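Local coordinates for fructose-bisphosphate aldolase (Plasmodium falciparum, PDB 4TR9), which belongs to the fructose-bisphosphate aldolases, enzymes built on a TIM barrel and assembled here from four copies of the chain, at residues Val114-Val119 with Ala137-Glu142; Thr155-Asp160 with His172-Gly177; Lys215-Val220 with Arg265-Pro270; Pro238-Ala243 with Val289-Ile294. All blocks are in the same frame, centred on the assembly; numbering follows the deposited sequence. Where two conformers were deposited one is given.

Interaction 1: Val114-Val119 with Ala137-Glu142; sequences VDKGLV and AERCKE
Arg139 reaches from helix 136-146 toward the loop after strand 109-113, and the end of Lys116 lies over one face of its guanidinium. The two side chains approach at a slant: Lys116 CE sits 3.4 Å from Arg139 NH2 and 3.8 Å from Arg139 CZ, so the methylene rather than the ammonium makes the closest touch. Lys116 NZ itself is 3.6 Å from Arg139 NH2. Lys116 gets there as an extended chain beyond CG, with chi2, chi3 and chi4 all near 180°, whereas Arg139 bends at chi3 (-56°) to turn its flat head to the loop. Val114 O meets the guanidinium obliquely. Arg139 NH1 gives it a weak hydrogen bond, 3.4 Å long with an N-H...O angle of 136°; the stronger partner of NH1 is Gly132 O. Within the loop, Asp115 OD1 accepts from Gly117 N at 3.2 Å through its anti lone pair, closing an Asx turn. Lys116 NZ and Arg139 NH2 both donate to Asp134 O, and Lys116 NZ also forms a salt bridge with Asp134 of a second subunit. The shared carbonyl and the neighbouring carboxylate probably make the closeness of the two positive groups tolerable, and the lysine links the site to the subunit interface.

Interaction 2: Thr155-Asp160 with His172-Gly177; sequences TVLVID and HETAWG
Strand 155-157 and helix 172-177 run nearly antiparallel, with 160° between their directions and 9.0 Å between their axes, and their CA atoms come nearest at Thr155 and Thr174. Thr174 is the residue on which the helix side of the contact rests. Its side chain and that of Thr155 lie alongside one another, pointing opposite ways, which brings Thr155 CG2 to 3.2 Å from Thr174 OG1 and to 3.6 Å from Thr174 CG2. The methyl of Thr155 is turned into this position because it stands anti to the backbone N, while OG1 is left beside that nitrogen. Leu157 crosses Thr174 at a slant from farther along the strand; its CD1 branch lies 3.7 Å from Thr174 CG2, so the threonine methyl is touched by carbons of two strand residues. Thr174 OG1 hydrogen-bonds Ser170 O, one turn earlier in its own helix. Polar linkage across the contact passes instead through a water, 2.9 Å from Thr155 OG1 and donating to Thr174 O at 2.9 Å. All the touching residues are buried. The contact joins the first strand and the helix of the right-handed beta-alpha-beta unit formed by strand 150-157, helix 168-187 and strand 191-198, a repeating element of the TIM barrel. Val156 points away from the helix, its side chain about 7 Å from the bound N'-[(E)-(2,4-dichlorophenyl)methylidene]-3,4-dihydroxybenzohydrazide. Leu157 also packs on Val216 of helix 206-226, while the far side of helix 168-187 presents His172 and Trp176 to a second subunit.

Interaction 3: Lys215-Val220 with Arg265-Pro270; sequences KVLSCV and RRTVPP
Thr267 OG1 is the polar atom at this contact: it is hydrogen-bonded to Thr263 O, one turn back in helix 253-267, and Leu217 CD1 lies against it at 3.5 Å. Leu217 CB approaches the same oxygen at 3.8 Å, so both leucine carbons come from one side at a hydroxyl already engaged with its own helix. The side chains of Leu217 and Thr267 cross at about a right angle. With chi1 at 56°, Thr267 places OG1 between its backbone N and carbonyl carbon, and CG2 beside the nitrogen. That torsion presents the two branches differently: OG1 meets both CB and CD1 of Leu217, whereas CG2 lies 4.1 Å from Leu217 CB and 4.4 Å from Ser218 N. Val268 adds a looser apolar touch, its CG2 being 4.5 Å from Leu217 CD1. Leu217 also packs on Pro196 of strand 191-198, and Val268 on Phe221 of helix 206-226, which sets the pair between barrel strand and outer helices. Next to it, Arg266 NE forms a salt bridge with Glu232 of a third subunit, so the neighbours Arg266 and Thr267 face an assembly interface and the monomer's interior respectively. No hydrogen bond passes directly between the two segments. Because the Thr267 hydroxyl is satisfied by Thr263 O, it can be buried against leucine carbons, and cohesion here rests on van der Waals contact.

Interaction 4: Pro238-Ala243 with Val289-Ile294; sequences PNMVTA and VNLNSI
Met240 reaches out of the loop after strand 235-236 and lays its thioether end against helix 284-295. Its sulfur, SD, is 3.6 Å from Asn290 CB, and its terminal methyl CE goes farther in, to 3.8 Å from Leu291 N and 3.9 Å from Leu291 CB. The same methyl is 4.0 Å from Ile294 CD1, an atom that also stands 4.1 Å from Met240 CG. Met240 thus meets three residues on one side of the helix, its side chain slanting across those of Asn290 and Ile294. An extended chain, with chi2 and chi3 both near 180°, carries CE deep enough to meet the helix backbone as well as its side chains. In the next shell, the amide of Asn290 is held by partners beyond the contact: OD1 accepts a hydrogen bond from Thr253 OG1, and ND2 donates a hydrogen bond to Gln282 OE1. These bonds fix the end of the side chain whose CB meets the sulfur. On the loop side, Val241 N is hydrogen-bonded to Thr260 OG1, which ties the residue after Met240 to helix 253-267. Farther out, Phe277 of strand 274-277 touches Met240, Leu291 and Ile294, and Tyr308 of strand 303-308 touches Met240 and Leu291. The buried methionine therefore bridges the loop leaving one barrel strand to the helix joining strands 274-277 and 303-308, with both of those strands beneath it.

Interactions 2, 3 and 4 are buried, whereas interaction 1 is only partly so and is the one where charged groups meet. Interaction 2 joins consecutive elements of a beta-alpha-beta unit and includes a water bridge; interactions 3 and 4 rest on side-chain packing, of a helix on a partly helical segment and of a loop on a helix. Helix 253-267 contributes to interaction 3 and supports interaction 4, through Thr260 to Val241 and Thr253 to Asn290. Helix 206-226, which bears interaction 3, packs on the strand and helix of interaction 2, Leu157 CD2 lying 3.7 Å from Val216 CG2. Interaction 1 meets interaction 2 through Leu118 CD1 and Val156 CG2, 3.6 Å apart.

Interaction 1: Val114-Val119 with Ala137-Glu142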
loop_
_atom_site.group_PDB
_atom_site.type_symbol
_atom_site.label_atom_id
_atom_site.label_comp_id
_atom_site.label_asym_id
_atom_site.label_seq_id
_atom_site.Cartn_x
_atom_site.Cartn_y
_atom_site.Cartn_z
ATOM N N VAL A 114 24.928 4.503 -12.480
ATOM C CA VAL A 114 24.917 3.079 -12.162
ATOM C C VAL A 114 23.745 2.323 -12.788
ATOM O O VAL A 114 23.642 1.105 -12.644
ATOM C CB VAL A 114 24.883 2.847 -10.636
ATOM C CG1 VAL A 114 26.026 3.590 -9.964
ATOM C CG2 VAL A 114 23.546 3.284 -10.061
ATOM N N ASP A 115 22.866 3.038 -13.482
ATOM C CA ASP A 115 21.707 2.400 -14.098
ATOM C C ASP A 115 22.079 1.755 -15.432
ATOM O O ASP A 115 22.993 2.215 -16.118
ATOM C CB ASP A 115 20.564 3.407 -14.283
ATOM C CG ASP A 115 20.857 4.444 -15.343
ATOM O OD1 ASP A 115 20.598 4.170 -16.534
ATOM O OD2 ASP A 115 21.330 5.543 -14.984
ATOM N N LYS A 116 21.372 0.686 -15.791
ATOM C CA LYS A 116 21.669 -0.060 -17.011
ATOM C C LYS A 116 20.672 0.225 -18.132
ATOM O O LYS A 116 20.490 -0.598 -19.029
ATOM C CB LYS A 116 21.692 -1.564 -16.727
ATOM C CG LYS A 116 22.782 -2.020 -15.772
ATOM C CD LYS A 116 22.705 -3.524 -15.549
ATOM C CE LYS A 116 23.734 -3.994 -14.535
ATOM N NZ LYS A 116 23.617 -5.454 -14.266
ATOM N N GLY A 117 20.024 1.383 -18.078
ATOM C CA GLY A 117 19.084 1.768 -19.115
ATOM C C GLY A 117 17.647 1.409 -18.791
ATOM O O GLY A 117 17.343 0.956 -17.688
ATOM N N LEU A 118 16.760 1.604 -19.765
ATOM C CA LEU A 118 15.330 1.404 -19.553
ATOM C C LEU A 118 14.793 0.168 -20.268
ATOM O O LEU A 118 15.300 -0.228 -21.318
ATOM C CB LEU A 118 14.553 2.638 -20.013
ATOM C CG LEU A 118 14.922 3.969 -19.359
ATOM C CD1 LEU A 118 14.109 5.099 -19.968
ATOM C CD2 LEU A 118 14.713 3.903 -17.855
ATOM N N VAL A 119 13.759 -0.432 -19.687
ATOM C CA VAL A 119 13.085 -1.586 -20.274
ATOM C C VAL A 119 11.574 -1.450 -20.087
ATOM O O VAL A 119 11.111 -1.078 -19.008
ATOM C CB VAL A 119 13.574 -2.915 -19.647
ATOM C CG1 VAL A 119 12.672 -4.071 -20.054
ATOM C CG2 VAL A 119 15.013 -3.198 -20.047
ATOM N N ALA A 137 25.711 -3.678 -5.725
ATOM C CA ALA A 137 26.530 -3.540 -4.524
ATOM C C ALA A 137 28.004 -3.793 -4.825
ATOM O O ALA A 137 28.884 -3.171 -4.231
ATOM C CB ALA A 137 26.040 -4.487 -3.440
ATOM N N GLU A 138 28.264 -4.707 -5.753
ATOM C CA GLU A 138 29.629 -5.031 -6.145
ATOM C C GLU A 138 30.250 -3.892 -6.947
ATOM O O GLU A 138 31.434 -3.593 -6.800
ATOM C CB GLU A 138 29.666 -6.331 -6.953
ATOM C CG GLU A 138 29.512 -7.596 -6.117
ATOM C CD GLU A 138 28.136 -7.732 -5.491
ATOM O OE1 GLU A 138 27.155 -7.243 -6.090
ATOM O OE2 GLU A 138 28.036 -8.322 -4.395
ATOM N N ARG A 139 29.442 -3.257 -7.790
ATOM C CA ARG A 139 29.918 -2.143 -8.602
ATOM C C ARG A 139 30.142 -0.899 -7.750
ATOM O O ARG A 139 31.050 -0.113 -8.017
ATOM C CB ARG A 139 28.934 -1.838 -9.733
ATOM C CG ARG A 139 28.762 -2.977 -10.723
ATOM C CD ARG A 139 28.072 -2.510 -11.995
ATOM N NE ARG A 139 26.779 -1.888 -11.727
ATOM C CZ ARG A 139 25.638 -2.557 -11.614
ATOM N NH1 ARG A 139 24.507 -1.908 -11.372
ATOM N NH2 ARG A 139 25.625 -3.877 -11.740
ATOM N N CYS A 140 29.312 -0.724 -6.725
ATOM C CA CYS A 140 29.454 0.405 -5.812
ATOM C C CYS A 140 30.801 0.366 -5.098
ATOM O O CYS A 140 31.467 1.393 -4.959
ATOM C CB CYS A 140 28.316 0.421 -4.788
ATOM S SG CYS A 140 26.702 0.900 -5.451
ATOM N N LYS A 141 31.195 -0.821 -4.646
ATOM C CA LYS A 141 32.484 -0.998 -3.987
ATOM C C LYS A 141 33.625 -0.697 -4.952
ATOM O O LYS A 141 34.662 -0.163 -4.558
ATOM C CB LYS A 141 32.617 -2.418 -3.434
ATOM C CG LYS A 141 31.598 -2.761 -2.361
ATOM C CD LYS A 141 31.814 -4.166 -1.823
ATOM C CE LYS A 141 30.793 -4.507 -0.749
ATOM N NZ LYS A 141 30.998 -5.875 -0.201
ATOM N N GLU A 142 33.418 -1.044 -6.217
ATOM C CA GLU A 142 34.398 -0.780 -7.264
ATOM C C GLU A 142 34.497 0.712 -7.562
ATOM O O GLU A 142 35.592 1.255 -7.705
ATOM C CB GLU A 142 34.033 -1.546 -8.537
ATOM C CG GLU A 142 34.916 -1.233 -9.733
ATOM C CD GLU A 142 34.395 -1.853 -11.017
ATOM O OE1 GLU A 142 33.324 -2.495 -10.975
ATOM O OE2 GLU A 142 35.055 -1.697 -12.066
#

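Interaction 2: Thr155-Asp160 with His172-Gly177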
loop_
_atom_site.group_PDB
_atom_site.type_symbol
_atom_site.label_atom_id
_atom_site.label_comp_id
_atom_site.label_asym_id
_atom_site.label_seq_id
_atom_site.Cartn_x
_atom_site.Cartn_y
_atom_site.Cartn_z
ATOM N N THR A 155 15.100 7.228 -13.822
ATOM C CA THR A 155 13.849 6.566 -14.169
ATOM C C THR A 155 12.963 7.540 -14.937
ATOM O O THR A 155 13.053 8.753 -14.742
ATOM C CB THR A 155 13.107 6.054 -12.922
ATOM O OG1 THR A 155 14.056 5.582 -11.958
ATOM C CG2 THR A 155 12.162 4.921 -13.292
ATOM N N VAL A 156 12.111 7.014 -15.809
ATOM C CA VAL A 156 11.314 7.860 -16.690
ATOM C C VAL A 156 9.816 7.582 -16.582
ATOM O O VAL A 156 9.378 6.436 -16.680
ATOM C CB VAL A 156 11.752 7.688 -18.160
ATOM C CG1 VAL A 156 10.778 8.379 -19.098
ATOM C CG2 VAL A 156 13.161 8.222 -18.357
ATOM N N LEU A 157 9.040 8.642 -16.375
ATOM C CA LEU A 157 7.584 8.550 -16.382
ATOM C C LEU A 157 7.004 9.437 -17.480
ATOM O O LEU A 157 7.582 10.466 -17.830
ATOM C CB LEU A 157 6.998 8.946 -15.024
ATOM C CG LEU A 157 7.408 8.122 -13.800
ATOM C CD1 LEU A 157 8.650 8.702 -13.136
ATOM C CD2 LEU A 157 6.257 8.029 -12.810
ATOM N N VAL A 158 5.858 9.035 -18.017
ATOM C CA VAL A 158 5.221 9.769 -19.104
ATOM C C VAL A 158 3.854 10.293 -18.676
ATOM O O VAL A 158 3.079 9.572 -18.051
ATOM C CB VAL A 158 5.061 8.882 -20.358
ATOM C CG1 VAL A 158 4.329 9.629 -21.462
ATOM C CG2 VAL A 158 6.420 8.401 -20.845
ATOM N N ILE A 159 3.567 11.549 -19.001
ATOM C CA ILE A 159 2.245 12.111 -18.743
ATOM C C ILE A 159 1.366 12.015 -19.984
ATOM O O ILE A 159 1.619 12.672 -20.996
ATOM C CB ILE A 159 2.319 13.582 -18.292
ATOM C CG1 ILE A 159 2.939 13.682 -16.899
ATOM C CG2 ILE A 159 0.930 14.204 -18.278
ATOM C CD1 ILE A 159 2.970 15.092 -16.345
ATOM N N ASP A 160 0.336 11.183 -19.897
ATOM C CA ASP A 160 -0.637 11.038 -20.969
ATOM C C ASP A 160 -2.003 10.779 -20.351
ATOM O O ASP A 160 -2.413 9.629 -20.182
ATOM C CB ASP A 160 -0.241 9.907 -21.920
ATOM C CG ASP A 160 -0.924 10.012 -23.271
ATOM O OD1 ASP A 160 -2.040 10.567 -23.339
ATOM O OD2 ASP A 160 -0.340 9.539 -24.269
ATOM N N HIS A 172 4.760 2.957 -9.175
ATOM C CA HIS A 172 5.262 2.157 -8.064
ATOM C C HIS A 172 6.543 1.409 -8.422
ATOM O O HIS A 172 7.429 1.255 -7.584
ATOM C CB HIS A 172 4.201 1.166 -7.585
ATOM C CG HIS A 172 4.498 0.581 -6.240
ATOM N ND1 HIS A 172 4.659 1.357 -5.113
ATOM C CD2 HIS A 172 4.674 -0.702 -5.842
ATOM C CE1 HIS A 172 4.916 0.579 -4.077
ATOM N NE2 HIS A 172 4.931 -0.676 -4.493
ATOM N N GLU A 173 6.636 0.939 -9.662
ATOM C CA GLU A 173 7.861 0.299 -10.130
ATOM C C GLU A 173 9.001 1.310 -10.160
ATOM O O GLU A 173 10.138 0.991 -9.806
ATOM C CB GLU A 173 7.658 -0.326 -11.515
ATOM C CG GLU A 173 8.947 -0.573 -12.299
ATOM C CD GLU A 173 9.884 -1.571 -11.634
ATOM O OE1 GLU A 173 9.460 -2.269 -10.689
ATOM O OE2 GLU A 173 11.055 -1.658 -12.063
ATOM N N THR A 174 8.685 2.531 -10.580
ATOM C CA THR A 174 9.645 3.625 -10.551
ATOM C C THR A 174 10.091 3.902 -9.121
ATOM O O THR A 174 11.285 3.977 -8.835
ATOM C CB THR A 174 9.053 4.911 -11.160
ATOM O OG1 THR A 174 8.995 4.785 -12.586
ATOM C CG2 THR A 174 9.903 6.120 -10.797
ATOM N N ALA A 175 9.117 4.036 -8.227
ATOM C CA ALA A 175 9.385 4.365 -6.832
ATOM C C ALA A 175 10.195 3.278 -6.131
ATOM O O ALA A 175 11.179 3.571 -5.453
ATOM C CB ALA A 175 8.078 4.609 -6.091
ATOM N N TRP A 176 9.780 2.026 -6.296
ATOM C CA TRP A 176 10.454 0.913 -5.637
ATOM C C TRP A 176 11.838 0.676 -6.231
ATOM O O TRP A 176 12.771 0.297 -5.521
ATOM C CB TRP A 176 9.614 -0.363 -5.733
ATOM C CG TRP A 176 10.098 -1.453 -4.829
ATOM C CD1 TRP A 176 10.856 -2.534 -5.177
ATOM C CD2 TRP A 176 9.869 -1.563 -3.418
ATOM N NE1 TRP A 176 11.107 -3.313 -4.073
ATOM C CE2 TRP A 176 10.512 -2.737 -2.980
ATOM C CE3 TRP A 176 9.180 -0.782 -2.485
ATOM C CZ2 TRP A 176 10.488 -3.149 -1.649
ATOM C CZ3 TRP A 176 9.157 -1.193 -1.164
ATOM C CH2 TRP A 176 9.806 -2.365 -0.759
ATOM N N GLY A 177 11.964 0.899 -7.536
ATOM C CA GLY A 177 13.241 0.765 -8.213
ATOM C C GLY A 177 14.250 1.764 -7.683
ATOM O O GLY A 177 15.387 1.409 -7.370
HETATM O O HOH W 1 13.255 3.116 -10.707
#

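Interaction 3: Lys215-Val220 with Arg265-Pro270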
loop_
_atom_site.group_PDB
_atom_site.type_symbol
_atom_site.label_atom_id
_atom_site.label_comp_id
_atom_site.label_asym_id
_atom_site.label_seq_id
_atom_site.Cartn_x
_atom_site.Cartn_y
_atom_site.Cartn_z
ATOM N N LYS A 215 2.035 13.544 -7.046
ATOM C CA LYS A 215 1.613 12.167 -6.814
ATOM C C LYS A 215 2.794 11.205 -6.889
ATOM O O LYS A 215 2.914 10.289 -6.074
ATOM C CB LYS A 215 0.539 11.760 -7.825
ATOM C CG LYS A 215 0.024 10.340 -7.650
ATOM C CD LYS A 215 -0.937 9.964 -8.766
ATOM C CE LYS A 215 -1.481 8.556 -8.581
ATOM N NZ LYS A 215 -2.283 8.425 -7.332
ATOM N N VAL A 216 3.663 11.418 -7.871
ATOM C CA VAL A 216 4.833 10.568 -8.057
ATOM C C VAL A 216 5.814 10.714 -6.896
ATOM O O VAL A 216 6.263 9.716 -6.329
ATOM C CB VAL A 216 5.558 10.886 -9.380
ATOM C CG1 VAL A 216 6.877 10.130 -9.461
ATOM C CG2 VAL A 216 4.671 10.542 -10.566
ATOM N N LEU A 217 6.132 11.956 -6.539
ATOM C CA LEU A 217 7.071 12.227 -5.454
ATOM C C LEU A 217 6.587 11.657 -4.123
ATOM O O LEU A 217 7.390 11.221 -3.300
ATOM C CB LEU A 217 7.317 13.731 -5.320
ATOM C CG LEU A 217 8.171 14.368 -6.421
ATOM C CD1 LEU A 217 8.458 15.828 -6.104
ATOM C CD2 LEU A 217 9.466 13.592 -6.618
ATOM N N SER A 218 5.274 11.662 -3.916
ATOM C CA SER A 218 4.690 11.100 -2.705
ATOM C C SER A 218 4.960 9.601 -2.619
ATOM O O SER A 218 5.249 9.072 -1.547
ATOM C CB SER A 218 3.185 11.368 -2.657
ATOM O OG SER A 218 2.594 10.758 -1.524
ATOM N N CYS A 219 4.863 8.925 -3.758
ATOM C CA CYS A 219 5.097 7.488 -3.820
ATOM C C CYS A 219 6.588 7.168 -3.781
ATOM O O CYS A 219 6.998 6.145 -3.229
ATOM C CB CYS A 219 4.463 6.897 -5.080
ATOM S SG CYS A 219 4.572 5.099 -5.197
ATOM N N VAL A 220 7.395 8.047 -4.367
ATOM C CA VAL A 220 8.843 7.864 -4.384
ATOM C C VAL A 220 9.411 7.903 -2.970
ATOM O O VAL A 220 10.114 6.985 -2.551
ATOM C CB VAL A 220 9.542 8.933 -5.249
ATOM C CG1 VAL A 220 11.037 8.953 -4.970
ATOM C CG2 VAL A 220 9.276 8.679 -6.725
ATOM N N ARG A 265 7.413 21.612 -1.712
ATOM C CA ARG A 265 7.062 21.874 -0.321
ATOM C C ARG A 265 5.984 20.918 0.179
ATOM O O ARG A 265 5.915 20.616 1.369
ATOM C CB ARG A 265 6.599 23.322 -0.147
ATOM C CG ARG A 265 7.712 24.349 -0.282
ATOM C CD ARG A 265 7.198 25.757 -0.034
ATOM N NE ARG A 265 6.620 25.901 1.299
ATOM C CZ ARG A 265 7.319 26.209 2.386
ATOM N NH1 ARG A 265 6.710 26.321 3.558
ATOM N NH2 ARG A 265 8.628 26.405 2.303
ATOM N N ARG A 266 5.150 20.438 -0.737
ATOM C CA ARG A 266 4.064 19.532 -0.379
ATOM C C ARG A 266 4.520 18.079 -0.255
ATOM O O ARG A 266 3.802 17.248 0.299
ATOM C CB ARG A 266 2.935 19.618 -1.409
ATOM C CG ARG A 266 2.086 20.876 -1.326
ATOM C CD ARG A 266 1.025 20.877 -2.418
ATOM N NE ARG A 266 0.142 22.037 -2.343
ATOM C CZ ARG A 266 -0.826 22.295 -3.216
ATOM N NH1 ARG A 266 -1.582 23.374 -3.072
ATOM N NH2 ARG A 266 -1.035 21.475 -4.237
ATOM N N THR A 267 5.707 17.770 -0.767
ATOM C CA THR A 267 6.126 16.375 -0.877
ATOM C C THR A 267 7.493 16.059 -0.267
ATOM O O THR A 267 7.707 14.956 0.236
ATOM C CB THR A 267 6.150 15.929 -2.354
ATOM O OG1 THR A 267 6.990 16.812 -3.108
ATOM C CG2 THR A 267 4.749 15.950 -2.945
ATOM N N VAL A 268 8.416 17.017 -0.312
ATOM C CA VAL A 268 9.803 16.750 0.071
ATOM C C VAL A 268 10.143 17.186 1.496
ATOM O O VAL A 268 10.175 18.379 1.791
ATOM C CB VAL A 268 10.790 17.445 -0.891
ATOM C CG1 VAL A 268 12.221 17.135 -0.490
ATOM C CG2 VAL A 268 10.529 17.017 -2.327
ATOM N N PRO A 269 10.414 16.211 2.380
ATOM C CA PRO A 269 10.822 16.487 3.763
ATOM C C PRO A 269 12.147 17.245 3.833
ATOM O O PRO A 269 13.050 16.962 3.046
ATOM C CB PRO A 269 10.963 15.088 4.377
ATOM C CG PRO A 269 10.141 14.201 3.506
ATOM C CD PRO A 269 10.281 14.766 2.127
ATOM N N PRO A 270 12.258 18.200 4.772
ATOM C CA PRO A 270 13.429 19.066 4.956
ATOM C C PRO A 270 14.724 18.313 5.266
ATOM O O PRO A 270 15.800 18.903 5.156
ATOM C CB PRO A 270 13.029 19.943 6.146
ATOM C CG PRO A 270 11.545 19.943 6.131
ATOM C CD PRO A 270 11.162 18.567 5.684
#

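Interaction 4: Pro238-Ala243 with Val289-Ile294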
loop_
_atom_site.group_PDB
_atom_site.type_symbol
_atom_site.label_atom_id
_atom_site.label_comp_id
_atom_site.label_asym_id
_atom_site.label_seq_id
_atom_site.Cartn_x
_atom_site.Cartn_y
_atom_site.Cartn_z
ATOM N N PRO A 238 14.495 15.715 -9.773
ATOM C CA PRO A 238 13.210 15.722 -10.468
ATOM C C PRO A 238 13.199 16.704 -11.629
ATOM O O PRO A 238 14.170 17.434 -11.834
ATOM C CB PRO A 238 12.247 16.167 -9.375
ATOM C CG PRO A 238 13.062 17.163 -8.597
ATOM C CD PRO A 238 14.514 16.711 -8.687
ATOM N N ASN A 239 12.105 16.720 -12.379
ATOM C CA ASN A 239 11.918 17.708 -13.428
ATOM C C ASN A 239 11.217 18.938 -12.873
ATOM O O ASN A 239 10.458 18.842 -11.909
ATOM C CB ASN A 239 11.108 17.122 -14.582
ATOM C CG ASN A 239 9.726 16.674 -14.153
ATOM O OD1 ASN A 239 9.560 16.056 -13.101
ATOM N ND2 ASN A 239 8.722 16.994 -14.962
ATOM N N MET A 240 11.477 20.093 -13.473
ATOM C CA MET A 240 10.767 21.306 -13.099
ATOM C C MET A 240 9.300 21.181 -13.493
ATOM O O MET A 240 8.980 20.652 -14.557
ATOM C CB MET A 240 11.392 22.535 -13.762
ATOM C CG MET A 240 12.810 22.836 -13.308
ATOM S SD MET A 240 13.483 24.295 -14.124
ATOM C CE MET A 240 15.098 24.400 -13.357
ATOM N N VAL A 241 8.410 21.657 -12.629
ATOM C CA VAL A 241 6.985 21.617 -12.926
ATOM C C VAL A 241 6.660 22.623 -14.024
ATOM O O VAL A 241 6.496 23.816 -13.765
ATOM C CB VAL A 241 6.132 21.911 -11.681
ATOM C CG1 VAL A 241 4.656 21.896 -12.041
ATOM C CG2 VAL A 241 6.424 20.891 -10.592
ATOM N N THR A 242 6.589 22.131 -15.256
ATOM C CA THR A 242 6.317 22.978 -16.408
ATOM C C THR A 242 5.161 22.429 -17.231
ATOM O O THR A 242 4.753 21.281 -17.057
ATOM C CB THR A 242 7.552 23.111 -17.321
ATOM O OG1 THR A 242 7.870 21.833 -17.885
ATOM C CG2 THR A 242 8.749 23.627 -16.538
ATOM N N ALA A 243 4.637 23.252 -18.131
ATOM C CA ALA A 243 3.610 22.804 -19.058
ATOM C C ALA A 243 4.226 21.879 -20.098
ATOM O O ALA A 243 5.450 21.793 -20.215
ATOM C CB ALA A 243 2.934 23.989 -19.726
ATOM N N VAL A 289 17.062 30.610 -16.480
ATOM C CA VAL A 289 16.008 31.545 -16.106
ATOM C C VAL A 289 15.007 30.886 -15.160
ATOM O O VAL A 289 14.636 31.464 -14.138
ATOM C CB VAL A 289 15.268 32.085 -17.348
ATOM C CG1 VAL A 289 14.048 32.893 -16.936
ATOM C CG2 VAL A 289 16.208 32.927 -18.199
ATOM N N ASN A 290 14.586 29.672 -15.498
ATOM C CA ASN A 290 13.632 28.938 -14.673
ATOM C C ASN A 290 14.210 28.577 -13.309
ATOM O O ASN A 290 13.525 28.684 -12.294
ATOM C CB ASN A 290 13.162 27.673 -15.393
ATOM C CG ASN A 290 12.329 27.978 -16.624
ATOM O OD1 ASN A 290 11.643 28.998 -16.684
ATOM N ND2 ASN A 290 12.389 27.095 -17.612
ATOM N N LEU A 291 15.471 28.151 -13.289
ATOM C CA LEU A 291 16.152 27.847 -12.036
ATOM C C LEU A 291 16.265 29.104 -11.180
ATOM O O LEU A 291 16.185 29.045 -9.952
ATOM C CB LEU A 291 17.539 27.256 -12.300
ATOM C CG LEU A 291 18.397 26.952 -11.069
ATOM C CD1 LEU A 291 17.703 25.950 -10.160
ATOM C CD2 LEU A 291 19.771 26.446 -11.480
ATOM N N ASN A 292 16.448 30.241 -11.841
ATOM C CA ASN A 292 16.497 31.527 -11.159
ATOM C C ASN A 292 15.137 31.904 -10.586
ATOM O O ASN A 292 15.044 32.409 -9.466
ATOM C CB ASN A 292 16.986 32.619 -12.113
ATOM C CG ASN A 292 16.998 33.989 -11.471
ATOM O OD1 ASN A 292 17.957 34.362 -10.796
ATOM N ND2 ASN A 292 15.931 34.752 -11.680
ATOM N N SER A 293 14.087 31.655 -11.362
ATOM C CA SER A 293 12.726 31.962 -10.938
ATOM C C SER A 293 12.339 31.146 -9.711
ATOM O O SER A 293 11.591 31.613 -8.851
ATOM C CB SER A 293 11.738 31.702 -12.078
ATOM O OG SER A 293 12.059 32.478 -13.219
ATOM N N ILE A 294 12.857 29.924 -9.639
ATOM C CA ILE A 294 12.609 29.045 -8.502
ATOM C C ILE A 294 13.304 29.565 -7.245
ATOM O O ILE A 294 12.713 29.594 -6.165
ATOM C CB ILE A 294 13.086 27.606 -8.793
ATOM C CG1 ILE A 294 12.287 27.004 -9.950
ATOM C CG2 ILE A 294 12.944 26.735 -7.562
ATOM C CD1 ILE A 294 12.751 25.621 -10.353
#